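Flagellar assembly factor FliW (Geobacillus thermodenitrificans, PDB 5DMD) probably binds CsrA and prevents it from repressing translation of targets such as flagellin, and binds flagellin during flagellum assembly. Local coordinates at residues L60-S65 and A91-L96. The protein carries 1 engineered substitution. Numbering follows the deposited sequence.
Sequences LIEPFS and ALYVIL
An antiparallel pairing of I61 with V94 marks the end of strand 57-61 along strand 90-97, inside the large FliW sheet. Two backbone hydrogen bonds close this pair, I61 N to V94 O and V94 N to I61 O, each 3.0 Å. In the adjoining non-hydrogen-bonded pair, L60 CD1 meets I95 CG1 at 3.6 Å, while L60 CD2 lies 3.7 Å from Y93 CB, L60 and Y93 crossing at about a right angle. On the face carrying I61, V94 and L96, I61 has CG1 between its backbone N and carbonyl carbon (chi1 56°), which sets CG1 3.6 Å from V94 CG2 and turns CG2 to L96 CD1 at 3.7 Å; F45 also touches I61 and L96. Cutting I61 back to an alanine removes this shared apolar partner and is likely to open a gap beside V94 CG2 and the L96 methyls. The chain leaves the sheet after I61; P63 CB still rests on V94 CG2. E62 bends back, its OE1 2.7 Å from L92 O with no hydrogen bond assigned. Thus apolar packing and paired amides join the strands, and where the chain departs one water links the E62 carboxylate to L92 N.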
loop_
_atom_site.group_PDB
_atom_site.type_symbol
_atom_site.label_atom_id
_atom_site.label_comp_id
_atom_site.label_asym_id
_atom_site.label_seq_id
_atom_site.Cartn_x
_atom_site.Cartn_y
_atom_site.Cartn_z
ATOM N N LEU A 60 -4.355 1.971 -3.002
ATOM C CA LEU A 60 -3.991 2.104 -1.600
ATOM C C LEU A 60 -4.832 3.178 -0.928
ATOM O O LEU A 60 -5.263 4.147 -1.563
ATOM C CB LEU A 60 -2.525 2.514 -1.462
ATOM C CG LEU A 60 -1.431 1.441 -1.482
ATOM C CD1 LEU A 60 -1.599 0.437 -2.598
ATOM C CD2 LEU A 60 -0.085 2.150 -1.596
ATOM N N ILE A 61 -5.046 3.005 0.374
ATOM C CA ILE A 61 -5.531 4.074 1.234
ATOM C C ILE A 61 -4.578 4.195 2.405
ATOM O O ILE A 61 -3.888 3.238 2.776
ATOM C CB ILE A 61 -6.958 3.846 1.782
ATOM C CG1 ILE A 61 -7.063 2.513 2.535
ATOM C CG2 ILE A 61 -7.982 3.890 0.666
ATOM C CD1 ILE A 61 -8.293 2.417 3.456
ATOM N N GLU A 62 -4.548 5.369 2.996
ATOM C CA GLU A 62 -3.981 5.476 4.321
ATOM C C GLU A 62 -4.978 4.854 5.299
ATOM O O GLU A 62 -6.153 5.245 5.316
ATOM C CB GLU A 62 -3.754 6.945 4.644
ATOM C CG GLU A 62 -3.197 7.180 6.015
ATOM C CD GLU A 62 -1.697 7.285 5.973
ATOM O OE1 GLU A 62 -1.027 6.480 6.652
ATOM O OE2 GLU A 62 -1.182 8.130 5.218
ATOM N N PRO A 63 -4.569 3.862 6.092
ATOM C CA PRO A 63 -5.562 3.045 6.811
ATOM C C PRO A 63 -6.402 3.812 7.810
ATOM O O PRO A 63 -7.581 3.483 7.986
ATOM C CB PRO A 63 -4.718 1.964 7.500
ATOM C CG PRO A 63 -3.300 2.448 7.399
ATOM C CD PRO A 63 -3.216 3.303 6.193
ATOM N N PHE A 64 -5.838 4.820 8.481
ATOM C CA PHE A 64 -6.561 5.450 9.581
ATOM C C PHE A 64 -7.778 6.224 9.102
ATOM O O PHE A 64 -8.683 6.489 9.900
ATOM C CB PHE A 64 -5.603 6.345 10.361
ATOM C CG PHE A 64 -4.337 5.646 10.764
ATOM C CD1 PHE A 64 -4.318 4.784 11.847
ATOM C CD2 PHE A 64 -3.170 5.827 10.039
ATOM C CE1 PHE A 64 -3.154 4.137 12.216
ATOM C CE2 PHE A 64 -2.000 5.179 10.404
ATOM C CZ PHE A 64 -1.994 4.332 11.494
ATOM N N SER A 65 -7.835 6.554 7.808
ATOM C CA SER A 65 -8.984 7.271 7.268
ATOM C C SER A 65 -10.263 6.449 7.368
ATOM O O SER A 65 -11.354 7.011 7.511
ATOM C CB SER A 65 -8.705 7.661 5.818
ATOM O OG SER A 65 -8.390 6.519 5.038
ATOM N N ALA A 91 5.370 6.071 6.445
ATOM C CA ALA A 91 4.023 6.174 5.904
ATOM C C ALA A 91 3.454 4.772 5.750
ATOM O O ALA A 91 4.140 3.867 5.267
ATOM C CB ALA A 91 4.030 6.858 4.540
ATOM N N LEU A 92 2.207 4.591 6.183
ATOM C CA LEU A 92 1.531 3.307 6.135
ATOM C C LEU A 92 0.366 3.367 5.156
ATOM O O LEU A 92 -0.359 4.368 5.089
ATOM C CB LEU A 92 0.960 2.935 7.507
ATOM C CG LEU A 92 1.874 2.527 8.661
ATOM C CD1 LEU A 92 1.024 2.214 9.890
ATOM C CD2 LEU A 92 2.763 1.350 8.298
ATOM N N TYR A 93 0.162 2.274 4.430
ATOM C CA TYR A 93 -0.944 2.148 3.491
ATOM C C TYR A 93 -1.459 0.727 3.577
ATOM O O TYR A 93 -0.716 -0.191 3.933
ATOM C CB TYR A 93 -0.502 2.393 2.035
ATOM C CG TYR A 93 0.129 3.755 1.831
ATOM C CD1 TYR A 93 -0.655 4.883 1.654
ATOM C CD2 TYR A 93 1.507 3.909 1.840
ATOM C CE1 TYR A 93 -0.082 6.131 1.491
ATOM C CE2 TYR A 93 2.090 5.156 1.676
ATOM C CZ TYR A 93 1.295 6.256 1.497
ATOM O OH TYR A 93 1.887 7.493 1.328
ATOM N N VAL A 94 -2.734 0.547 3.234
ATOM C CA VAL A 94 -3.272 -0.793 3.010
ATOM C C VAL A 94 -3.871 -0.868 1.613
ATOM O O VAL A 94 -4.358 0.127 1.067
ATOM C CB VAL A 94 -4.288 -1.235 4.083
ATOM C CG1 VAL A 94 -3.583 -1.466 5.428
ATOM C CG2 VAL A 94 -5.412 -0.208 4.215
ATOM N N ILE A 95 -3.844 -2.057 1.043
ATOM C CA ILE A 95 -4.312 -2.269 -0.323
ATOM C C ILE A 95 -5.781 -2.644 -0.331
ATOM O O ILE A 95 -6.224 -3.504 0.433
ATOM C CB ILE A 95 -3.452 -3.326 -1.032
ATOM C CG1 ILE A 95 -2.012 -2.838 -1.093
ATOM C CG2 ILE A 95 -3.975 -3.620 -2.450
ATOM C CD1 ILE A 95 -1.050 -3.841 -1.659
ATOM N N LEU A 96 -6.533 -2.024 -1.233
ATOM C CA LEU A 96 -7.952 -2.291 -1.373
ATOM C C LEU A 96 -8.224 -3.377 -2.400
ATOM O O LEU A 96 -7.527 -3.504 -3.411
ATOM C CB LEU A 96 -8.693 -1.023 -1.800
ATOM C CG LEU A 96 -8.557 0.224 -0.928
ATOM C CD1 LEU A 96 -9.522 1.306 -1.426
ATOM C CD2 LEU A 96 -8.814 -0.105 0.541
HETATM O O HOH W 1 1.132 6.709 8.111
#